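Local structure of putative uncharacterized protein (Pseudomonas phage 201phi2-1, 3R4V) at residues L7-G12 with I85-L90; H29-C34 with N46-K51; V62-V67 with G95-P100. The protein is a phage tubulin-like protein that holds guanosine-5'-diphosphate in a pocket at the C-terminal ends of parallel beta-strands. One frame throughout, in Å; residues are numbered along the deposited sequence.

Interaction 1. Residues L7-G12 with I85-L90. With GDP (guanosine-5'-diphosphate), chain B.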
loop_
_atom_site.group_PDB
_atom_site.type_symbol
_atom_site.label_atom_id
_atom_site.label_comp_id
_atom_site.label_asym_id
_atom_site.label_seq_id
_atom_site.Cartn_x
_atom_site.Cartn_y
_atom_site.Cartn_z
ATOM N N LEU A 7 -7.847 10.011 0.715
ATOM C CA LEU A 7 -6.800 9.153 1.259
ATOM C C LEU A 7 -7.404 8.125 2.207
ATOM O O LEU A 7 -8.123 8.469 3.154
ATOM C CB LEU A 7 -5.746 9.980 1.997
ATOM C CG LEU A 7 -5.000 10.997 1.134
ATOM C CD1 LEU A 7 -5.741 12.329 1.144
ATOM C CD2 LEU A 7 -3.595 11.182 1.647
ATOM N N ILE A 8 -7.079 6.861 1.964
ATOM C CA ILE A 8 -7.660 5.767 2.724
ATOM C C ILE A 8 -6.565 4.971 3.434
ATOM O O ILE A 8 -5.586 4.569 2.803
ATOM C CB ILE A 8 -8.423 4.839 1.781
ATOM C CG1 ILE A 8 -9.565 5.610 1.112
ATOM C CG2 ILE A 8 -8.935 3.612 2.533
ATOM C CD1 ILE A 8 -10.053 4.985 -0.172
ATOM N N PHE A 9 -6.734 4.754 4.739
ATOM C CA PHE A 9 -5.753 4.041 5.561
ATOM C C PHE A 9 -6.433 2.892 6.268
ATOM O O PHE A 9 -7.549 3.041 6.771
ATOM C CB PHE A 9 -5.149 4.971 6.624
ATOM C CG PHE A 9 -4.382 6.108 6.042
ATOM C CD1 PHE A 9 -3.025 5.977 5.784
ATOM C CD2 PHE A 9 -5.027 7.275 5.680
ATOM C CE1 PHE A 9 -2.311 7.013 5.205
ATOM C CE2 PHE A 9 -4.319 8.318 5.107
ATOM C CZ PHE A 9 -2.959 8.186 4.870
ATOM N N ALA A 10 -5.751 1.755 6.334
ATOM C CA ALA A 10 -6.358 0.556 6.908
ATOM C C ALA A 10 -5.397 -0.181 7.819
ATOM O O ALA A 10 -4.202 -0.277 7.536
ATOM C CB ALA A 10 -6.833 -0.367 5.810
ATOM N N GLY A 11 -5.933 -0.701 8.925
ATOM C CA GLY A 11 -5.151 -1.495 9.849
ATOM C C GLY A 11 -4.285 -0.595 10.716
ATOM O O GLY A 11 -4.260 0.625 10.527
ATOM N N GLY A 12 -3.562 -1.190 11.658
ATOM C CA GLY A 12 -2.679 -0.427 12.528
ATOM C C GLY A 12 -1.651 0.439 11.818
ATOM O O GLY A 12 -1.484 1.619 12.146
ATOM N N ILE A 85 -5.693 7.476 -2.659
ATOM C CA ILE A 85 -4.459 6.869 -2.184
ATOM C C ILE A 85 -4.853 5.879 -1.095
ATOM O O ILE A 85 -5.604 6.233 -0.183
ATOM C CB ILE A 85 -3.523 7.933 -1.612
ATOM C CG1 ILE A 85 -3.181 8.959 -2.703
ATOM C CG2 ILE A 85 -2.263 7.292 -1.010
ATOM C CD1 ILE A 85 -2.456 10.197 -2.204
ATOM N N VAL A 86 -4.359 4.645 -1.182
ATOM C CA VAL A 86 -4.670 3.626 -0.177
ATOM C C VAL A 86 -3.394 3.179 0.542
ATOM O O VAL A 86 -2.366 3.010 -0.095
ATOM C CB VAL A 86 -5.277 2.398 -0.824
ATOM C CG1 VAL A 86 -5.861 1.482 0.258
ATOM C CG2 VAL A 86 -6.343 2.802 -1.825
ATOM N N CYS A 87 -3.458 2.970 1.852
ATOM C CA CYS A 87 -2.243 2.692 2.610
ATOM C C CYS A 87 -2.469 1.691 3.738
ATOM O O CYS A 87 -3.356 1.864 4.566
ATOM C CB CYS A 87 -1.668 4.006 3.175
ATOM S SG CYS A 87 -0.253 3.793 4.293
ATOM N N TYR A 88 -1.659 0.644 3.767
ATOM C CA TYR A 88 -1.795 -0.382 4.787
ATOM C C TYR A 88 -0.585 -1.307 4.783
ATOM O O TYR A 88 0.208 -1.289 3.843
ATOM C CB TYR A 88 -3.077 -1.193 4.533
ATOM C CG TYR A 88 -3.161 -1.778 3.132
ATOM C CD1 TYR A 88 -2.732 -3.069 2.884
ATOM C CD2 TYR A 88 -3.687 -1.041 2.068
ATOM C CE1 TYR A 88 -2.815 -3.630 1.590
ATOM C CE2 TYR A 88 -3.775 -1.598 0.780
ATOM C CZ TYR A 88 -3.336 -2.884 0.563
ATOM O OH TYR A 88 -3.406 -3.438 -0.703
ATOM N N SER A 89 -0.451 -2.115 5.835
ATOM C CA SER A 89 0.560 -3.158 5.886
ATOM C C SER A 89 0.094 -4.435 5.178
ATOM O O SER A 89 -1.055 -4.852 5.333
ATOM C CB SER A 89 0.931 -3.486 7.340
ATOM O OG SER A 89 1.977 -4.458 7.396
ATOM N N LEU A 90 0.997 -5.062 4.423
ATOM C CA LEU A 90 0.714 -6.342 3.789
ATOM C C LEU A 90 0.742 -7.485 4.789
ATOM O O LEU A 90 0.279 -8.582 4.479
ATOM C CB LEU A 90 1.742 -6.659 2.709
ATOM C CG LEU A 90 1.919 -5.661 1.581
ATOM C CD1 LEU A 90 3.180 -5.994 0.808
ATOM C CD2 LEU A 90 0.677 -5.708 0.689
HETATM P PB GDP B . -3.162 -4.927 11.220
HETATM O O1B GDP B . -3.766 -3.921 12.174
HETATM O O2B GDP B . -3.428 -4.458 9.814
HETATM O O3B GDP B . -3.748 -6.311 11.474
HETATM O O3A GDP B . -1.591 -5.051 11.489
HETATM P PA GDP B . -0.551 -3.836 11.663
HETATM O O1A GDP B . -0.771 -3.045 12.943
HETATM O O2A GDP B . -0.556 -2.950 10.450
HETATM O "O5'" GDP B . 0.792 -4.657 11.785
HETATM C "C5'" GDP B . 1.201 -5.592 10.772
HETATM C "C4'" GDP B . 2.720 -5.724 10.758
HETATM O "O4'" GDP B . 3.299 -4.523 10.232
HETATM C "C3'" GDP B . 3.326 -5.884 12.143
HETATM O "O3'" GDP B . 3.468 -7.264 12.469
HETATM C "C2'" GDP B . 4.679 -5.222 12.003
HETATM O "O2'" GDP B . 5.615 -6.124 11.415
HETATM C "C1'" GDP B . 4.461 -4.130 10.980
HETATM N N9 GDP B . 4.089 -2.834 11.585
HETATM C C8 GDP B . 3.272 -2.616 12.645
HETATM N N7 GDP B . 3.128 -1.285 12.877
HETATM C C5 GDP B . 3.841 -0.627 11.935
HETATM C C6 GDP B . 4.113 0.784 11.584
HETATM O O6 GDP B . 3.621 1.714 12.253
HETATM N N1 GDP B . 4.909 1.027 10.526
HETATM C C2 GDP B . 5.452 0.033 9.787
HETATM N N2 GDP B . 6.241 0.332 8.722
HETATM N N3 GDP B . 5.238 -1.277 10.051
HETATM C C4 GDP B . 4.456 -1.654 11.088
HETATM O O HOH W 1 -2.168 -2.116 8.128
#

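Interaction 2. Residues H29-C34 with N46-K51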
loop_
_atom_site.group_PDB
_atom_site.type_symbol
_atom_site.label_atom_id
_atom_site.label_comp_id
_atom_site.label_asym_id
_atom_site.label_seq_id
_atom_site.Cartn_x
_atom_site.Cartn_y
_atom_site.Cartn_z
ATOM N N HIS A 29 -9.487 9.141 5.375
ATOM C CA HIS A 29 -10.452 8.157 5.856
ATOM C C HIS A 29 -9.724 6.932 6.379
ATOM O O HIS A 29 -8.991 6.273 5.628
ATOM C CB HIS A 29 -11.387 7.746 4.719
ATOM C CG HIS A 29 -12.191 8.880 4.166
ATOM N ND1 HIS A 29 -13.534 9.035 4.429
ATOM C CD2 HIS A 29 -11.837 9.923 3.377
ATOM C CE1 HIS A 29 -13.975 10.127 3.826
ATOM N NE2 HIS A 29 -12.965 10.685 3.180
ATOM N N CYS A 30 -9.924 6.621 7.659
ATOM C CA CYS A 30 -9.231 5.499 8.294
ATOM C C CYS A 30 -10.190 4.377 8.648
ATOM O O CYS A 30 -11.310 4.631 9.068
ATOM C CB CYS A 30 -8.529 5.959 9.571
ATOM S SG CYS A 30 -7.302 7.240 9.311
ATOM N N PHE A 31 -9.728 3.141 8.497
ATOM C CA PHE A 31 -10.531 1.966 8.819
ATOM C C PHE A 31 -9.710 0.939 9.595
ATOM O O PHE A 31 -8.536 0.715 9.297
ATOM C CB PHE A 31 -11.067 1.328 7.529
ATOM C CG PHE A 31 -11.861 2.273 6.683
ATOM C CD1 PHE A 31 -11.245 3.025 5.697
ATOM C CD2 PHE A 31 -13.217 2.447 6.905
ATOM C CE1 PHE A 31 -11.970 3.921 4.930
ATOM C CE2 PHE A 31 -13.949 3.343 6.147
ATOM C CZ PHE A 31 -13.323 4.084 5.154
ATOM N N ASP A 32 -10.336 0.316 10.587
ATOM C CA ASP A 32 -9.705 -0.755 11.346
ATOM C C ASP A 32 -10.786 -1.624 11.969
ATOM O O ASP A 32 -11.978 -1.317 11.881
ATOM C CB ASP A 32 -8.780 -0.194 12.438
ATOM C CG ASP A 32 -7.581 -1.100 12.726
ATOM O OD1 ASP A 32 -6.626 -0.628 13.378
ATOM O OD2 ASP A 32 -7.577 -2.277 12.297
ATOM N N THR A 33 -10.356 -2.709 12.601
ATOM C CA THR A 33 -11.265 -3.685 13.189
ATOM C C THR A 33 -11.412 -3.486 14.692
ATOM O O THR A 33 -12.289 -4.079 15.329
ATOM C CB THR A 33 -10.770 -5.102 12.903
ATOM O OG1 THR A 33 -9.392 -5.203 13.279
ATOM C CG2 THR A 33 -10.906 -5.413 11.412
ATOM N N CYS A 34 -10.534 -2.661 15.254
ATOM C CA CYS A 34 -10.659 -2.262 16.656
ATOM C C CYS A 34 -10.016 -0.895 16.829
ATOM O O CYS A 34 -9.743 -0.216 15.844
ATOM C CB CYS A 34 -10.032 -3.292 17.601
ATOM S SG CYS A 34 -10.588 -3.160 19.325
ATOM N N ASN A 46 -11.433 11.200 9.443
ATOM C CA ASN A 46 -12.477 10.191 9.535
ATOM C C ASN A 46 -11.926 8.871 10.058
ATOM O O ASN A 46 -10.881 8.404 9.611
ATOM C CB ASN A 46 -13.158 9.996 8.180
ATOM C CG ASN A 46 -13.810 11.269 7.668
ATOM O OD1 ASN A 46 -14.870 11.666 8.145
ATOM N ND2 ASN A 46 -13.176 11.913 6.693
ATOM N N VAL A 47 -12.625 8.284 11.025
ATOM C CA VAL A 47 -12.252 6.967 11.528
ATOM C C VAL A 47 -13.483 6.084 11.628
ATOM O O VAL A 47 -14.470 6.454 12.266
ATOM C CB VAL A 47 -11.578 7.053 12.907
ATOM C CG1 VAL A 47 -11.253 5.663 13.417
ATOM C CG2 VAL A 47 -10.320 7.903 12.830
ATOM N N THR A 48 -13.422 4.918 10.991
ATOM C CA THR A 48 -14.529 3.976 11.040
ATOM C C THR A 48 -14.017 2.597 11.438
ATOM O O THR A 48 -13.111 2.060 10.806
ATOM C CB THR A 48 -15.249 3.889 9.686
ATOM O OG1 THR A 48 -15.632 5.204 9.259
ATOM C CG2 THR A 48 -16.485 3.003 9.791
ATOM N N LEU A 49 -14.590 2.044 12.504
ATOM C CA LEU A 49 -14.214 0.716 12.986
ATOM C C LEU A 49 -15.318 -0.290 12.677
ATOM O O LEU A 49 -16.492 -0.022 12.944
ATOM C CB LEU A 49 -13.953 0.740 14.496
ATOM C CG LEU A 49 -12.977 1.812 14.989
ATOM C CD1 LEU A 49 -12.853 1.754 16.505
ATOM C CD2 LEU A 49 -11.615 1.666 14.326
ATOM N N THR A 50 -14.936 -1.433 12.102
ATOM C CA THR A 50 -15.893 -2.482 11.772
ATOM C C THR A 50 -16.525 -3.067 13.031
ATOM O O THR A 50 -15.947 -3.014 14.119
ATOM C CB THR A 50 -15.250 -3.628 10.949
ATOM O OG1 THR A 50 -14.095 -4.126 11.637
ATOM C CG2 THR A 50 -14.826 -3.134 9.575
ATOM N N LYS A 51 -17.718 -3.618 12.865
ATOM C CA LYS A 51 -18.480 -4.174 13.976
ATOM C C LYS A 51 -18.177 -5.660 14.177
ATOM O O LYS A 51 -17.885 -6.384 13.219
ATOM C CB LYS A 51 -19.978 -3.966 13.734
ATOM C CG LYS A 51 -20.444 -2.524 13.939
ATOM C CD LYS A 51 -21.451 -2.095 12.877
ATOM C CE LYS A 51 -22.632 -3.054 12.796
ATOM N NZ LYS A 51 -23.453 -3.050 14.038
HETATM O O HOH W 2 -13.479 6.544 8.122
#

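Interaction 3. Residues V62-V67 with G95-P100. With GDP (guanosine-5'-diphosphate), chain B.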
loop_
_atom_site.group_PDB
_atom_site.type_symbol
_atom_site.label_atom_id
_atom_site.label_comp_id
_atom_site.label_asym_id
_atom_site.label_seq_id
_atom_site.Cartn_x
_atom_site.Cartn_y
_atom_site.Cartn_z
ATOM N N VAL A 62 -9.491 -15.416 9.188
ATOM C CA VAL A 62 -10.482 -15.221 10.231
ATOM C C VAL A 62 -11.193 -13.886 10.073
ATOM O O VAL A 62 -12.406 -13.807 10.232
ATOM C CB VAL A 62 -9.839 -15.286 11.622
ATOM C CG1 VAL A 62 -10.770 -14.717 12.671
ATOM C CG2 VAL A 62 -9.455 -16.717 11.957
ATOM N N ILE A 63 -10.437 -12.845 9.742
ATOM C CA ILE A 63 -10.990 -11.502 9.652
ATOM C C ILE A 63 -11.870 -11.298 8.422
ATOM O O ILE A 63 -12.880 -10.596 8.481
ATOM C CB ILE A 63 -9.875 -10.444 9.702
ATOM C CG1 ILE A 63 -9.352 -10.330 11.137
ATOM C CG2 ILE A 63 -10.379 -9.100 9.182
ATOM C CD1 ILE A 63 -8.012 -9.660 11.258
ATOM N N LEU A 64 -11.493 -11.916 7.311
ATOM C CA LEU A 64 -12.209 -11.725 6.047
ATOM C C LEU A 64 -13.734 -11.966 6.081
ATOM O O LEU A 64 -14.504 -11.111 5.642
ATOM C CB LEU A 64 -11.541 -12.550 4.933
ATOM C CG LEU A 64 -12.235 -12.558 3.567
ATOM C CD1 LEU A 64 -12.448 -11.130 3.087
ATOM C CD2 LEU A 64 -11.404 -13.349 2.560
ATOM N N PRO A 65 -14.191 -13.133 6.591
ATOM C CA PRO A 65 -15.644 -13.361 6.554
ATOM C C PRO A 65 -16.411 -12.391 7.454
ATOM O O PRO A 65 -17.585 -12.126 7.209
ATOM C CB PRO A 65 -15.808 -14.814 7.047
ATOM C CG PRO A 65 -14.503 -15.166 7.697
ATOM C CD PRO A 65 -13.438 -14.294 7.099
ATOM N N LEU A 66 -15.741 -11.859 8.471
ATOM C CA LEU A 66 -16.379 -10.904 9.379
ATOM C C LEU A 66 -16.538 -9.531 8.739
ATOM O O LEU A 66 -17.556 -8.864 8.934
ATOM C CB LEU A 66 -15.559 -10.769 10.659
ATOM C CG LEU A 66 -15.605 -12.038 11.511
ATOM C CD1 LEU A 66 -14.661 -11.944 12.700
ATOM C CD2 LEU A 66 -17.023 -12.270 11.952
ATOM N N VAL A 67 -15.533 -9.106 7.981
ATOM C CA VAL A 67 -15.535 -7.741 7.457
ATOM C C VAL A 67 -16.159 -7.619 6.072
ATOM O O VAL A 67 -16.685 -6.569 5.720
ATOM C CB VAL A 67 -14.126 -7.109 7.473
ATOM C CG1 VAL A 67 -13.545 -7.180 8.875
ATOM C CG2 VAL A 67 -13.205 -7.795 6.466
ATOM N N GLY A 95 -5.486 -4.568 8.075
ATOM C CA GLY A 95 -5.132 -3.707 6.962
ATOM C C GLY A 95 -5.044 -4.490 5.669
ATOM O O GLY A 95 -5.513 -4.031 4.625
ATOM N N SER A 96 -4.462 -5.684 5.736
ATOM C CA SER A 96 -4.209 -6.468 4.533
ATOM C C SER A 96 -5.477 -7.148 4.003
ATOM O O SER A 96 -5.417 -7.861 3.004
ATOM C CB SER A 96 -3.144 -7.521 4.800
ATOM O OG SER A 96 -3.662 -8.505 5.700
ATOM N N VAL A 97 -6.589 -6.952 4.705
ATOM C CA VAL A 97 -7.907 -7.428 4.274
ATOM C C VAL A 97 -8.805 -6.252 3.906
ATOM O O VAL A 97 -9.336 -6.197 2.796
ATOM C CB VAL A 97 -8.570 -8.322 5.337
ATOM C CG1 VAL A 97 -10.031 -8.570 4.991
ATOM C CG2 VAL A 97 -7.812 -9.642 5.430
ATOM N N LEU A 98 -8.956 -5.291 4.820
ATOM C CA LEU A 98 -9.708 -4.087 4.508
ATOM C C LEU A 98 -9.137 -3.337 3.294
ATOM O O LEU A 98 -9.892 -2.886 2.422
ATOM C CB LEU A 98 -9.745 -3.142 5.710
ATOM C CG LEU A 98 -10.545 -3.670 6.899
ATOM C CD1 LEU A 98 -10.361 -2.767 8.109
ATOM C CD2 LEU A 98 -12.010 -3.819 6.518
ATOM N N GLY A 99 -7.815 -3.185 3.260
ATOM C CA GLY A 99 -7.144 -2.433 2.200
ATOM C C GLY A 99 -7.497 -2.981 0.820
ATOM O O GLY A 99 -8.035 -2.266 -0.029
ATOM N N PRO A 100 -7.209 -4.265 0.586
ATOM C CA PRO A 100 -7.553 -4.832 -0.725
ATOM C C PRO A 100 -9.059 -4.913 -1.034
ATOM O O PRO A 100 -9.434 -4.778 -2.202
ATOM C CB PRO A 100 -6.910 -6.218 -0.685
ATOM C CG PRO A 100 -5.721 -6.032 0.259
ATOM C CD PRO A 100 -6.281 -5.130 1.338
HETATM P PB GDP B . -3.162 -4.927 11.220
HETATM O O1B GDP B . -3.766 -3.921 12.174
HETATM O O2B GDP B . -3.428 -4.458 9.814
HETATM O O3B GDP B . -3.748 -6.311 11.474
HETATM O O3A GDP B . -1.591 -5.051 11.489
HETATM P PA GDP B . -0.551 -3.836 11.663
HETATM O O1A GDP B . -0.771 -3.045 12.943
HETATM O O2A GDP B . -0.556 -2.950 10.450
HETATM O "O5'" GDP B . 0.792 -4.657 11.785
HETATM C "C5'" GDP B . 1.201 -5.592 10.772
HETATM C "C4'" GDP B . 2.720 -5.724 10.758
HETATM O "O4'" GDP B . 3.299 -4.523 10.232
HETATM C "C3'" GDP B . 3.326 -5.884 12.143
HETATM O "O3'" GDP B . 3.468 -7.264 12.469
HETATM C "C2'" GDP B . 4.679 -5.222 12.003
HETATM O "O2'" GDP B . 5.615 -6.124 11.415
HETATM C "C1'" GDP B . 4.461 -4.130 10.980
HETATM N N9 GDP B . 4.089 -2.834 11.585
HETATM C C8 GDP B . 3.272 -2.616 12.645
HETATM N N7 GDP B . 3.128 -1.285 12.877
HETATM C C5 GDP B . 3.841 -0.627 11.935
HETATM C C6 GDP B . 4.113 0.784 11.584
HETATM O O6 GDP B . 3.621 1.714 12.253
HETATM N N1 GDP B . 4.909 1.027 10.526
HETATM C C2 GDP B . 5.452 0.033 9.787
HETATM N N2 GDP B . 6.241 0.332 8.722
HETATM N N3 GDP B . 5.238 -1.277 10.051
HETATM C C4 GDP B . 4.456 -1.654 11.088
#

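Interaction 1. Residues L7-G12 with I85-L90
Ile8 bonds to strand 85-89 through both its N and its O, to the residues before and after Val86, as parallel strands do. Its N donates to Ile85 O at 2.7 Å, an almost straight bond, and its O accepts Cys87 N at 2.8 Å, a more bent one (132° at the hydrogen). Two residues on, Ala10 N reaches Cys87 O at 3.0 Å, so alternate residues of 7-10 do the bonding. Between these rungs Val86 CA brings its hydrogen to Ile8 O.

The side chains of Leu7, Phe9, Ile85 and Cys87 share one face of the sheet. There Leu7 and Ile85 run side by side. The closest side-chain meeting is Cys87 CB with Phe9 CD1, 3.5 Å apart. With SG anti to the backbone N (chi1 174°), the Cys87 sulfur lies alongside the CD1-CE1 side of the ring, an oblique sulfur-aromatic contact 4.9 Å from the ring centroid. Ile8 and Val86 meet more loosely on the other face.

Beyond the last rung the strands splay around the ligand. Water 1 accepts from Ser89 N and lies 2.8 Å from Ala10 O, bridging the two strand ends beside GDP O2A. Gly12 N, in helix 11-18, donates to GDP O1B at 2.8 Å and 174°, while Ser89 OG donates to the ribose O4'.

Further out, helix 11-18 packs against Phe9 and Cys87, and helix 161-178 against Leu7 and Ile85. Tyr88 leans on helix 124-144, and strand 28-32 bonds to the other edge of 6-10.

Interaction 2. Residues H29-C34 with N46-K51
His29 through Thr33 run parallel to Asn46 through Thr50, the strand axes 4.6 Å apart and 19° askew, with four N-H...O bonds linking Cys30 and Asp32 alternately to Asn46, Thr48 and Thr50. The shortest, Cys30 N to Asn46 O at 2.8 Å, has its donor well above the carbonyl plane. The longest, Asp32 N to Thr48 O, stretches to 3.3 Å.

On one face the side chains pair in register. Asn46 ND2 lies over one face of the His29 ring, offset toward its rim and 3.5 Å from His29 CE1, with the amide and ring planes 18° apart. A bond from Asn46 ND2 to Val28 O holds the amide in that position. Next along, Thr48 CB rests obliquely against Phe31 CD2 at 3.7 Å. The Thr48 hydroxyl lies anti to the carbonyl carbon (chi1 -53°), where water 2 joins its OG1 to Cys30 O. That carbonyl thus takes two hydrogens, from Thr48 N and from the water.

The opposite face carries Cys30 CB against Val47 CG2, and Asp32 CB against Leu49 CD2, 3.9 Å apart. Asp32 turns its carboxylate away from strand 46-49: OD2 accepts Thr33 N at 2.8 Å, from outside the carboxylate plane, and the nearest atoms of the side chain lie about 4 Å from GDP and from a magnesium ion.

Strand 46-49 is an outermost strand of the sheet, and 28-32 joins it to 6-10. Helix 71-76 sets Leu74 against Phe31, Thr48 and Thr50, whereas helix 11-18 packs on Cys30 and Asp32.

Interaction 3. Residues V62-V67 with G95-P100
GDP O2B takes a hydrogen bond from Gly95 N, 2.7 Å long and 159° at the hydrogen, just where helix 95-108 begins. The N-terminal end of a helix would tend to favour a phosphate oxygen electrostatically. Still within its first turn, the helix meets segment 62-67 through apolar contacts, mostly between side chains.

Val97 carries most of that meeting. Its CG1, anti to the backbone N (chi1 169°), extends toward the other helix and lodges among three residues: Val67 CG2 at 3.6 Å, Leu64 CD1 at 4.0 Å and Ile63 CG2 at 4.2 Å. The Leu64 and Val97 side chains cross at about a right angle. Leu98 adds a second contact by passing CD2 across Val67, 4.0 Å from CB. The segment axes approach to 9.6 Å and cross at -40°, a spacing across which side chains from both helices meet.

Ser96 O also binds Arg60 NH2, a polar link beside the apolar patch. With Gly93 and Ser94 likewise donating to GDP, the turn leading into Gly95 resembles the glycine-rich phosphate-binding loop of the tubulin family.

How the interactions relate
From the N terminus, strand 6-10 leads into helix 11-18, then strands 28-32 and 46-49. Interaction 2 joins those last two strands first and closes a short loop, nested within the much longer one that interaction 1 closes when strand 84-89 docks beside 6-10. Helix 60-67 belongs to that longer loop, yet its partner, helix 95-108, follows strand 84-89, so interactions 1 and 3 cross, while 2 and 3 run in series. Strand 28-32 ties interactions 1 and 2 into one sheet by backbone bonding to 6-10. Leu98 packs against Asp32 and Tyr88 against Gly95, bringing both sheet contacts up to interaction 3. Interactions 1 and 3 both reach GDP.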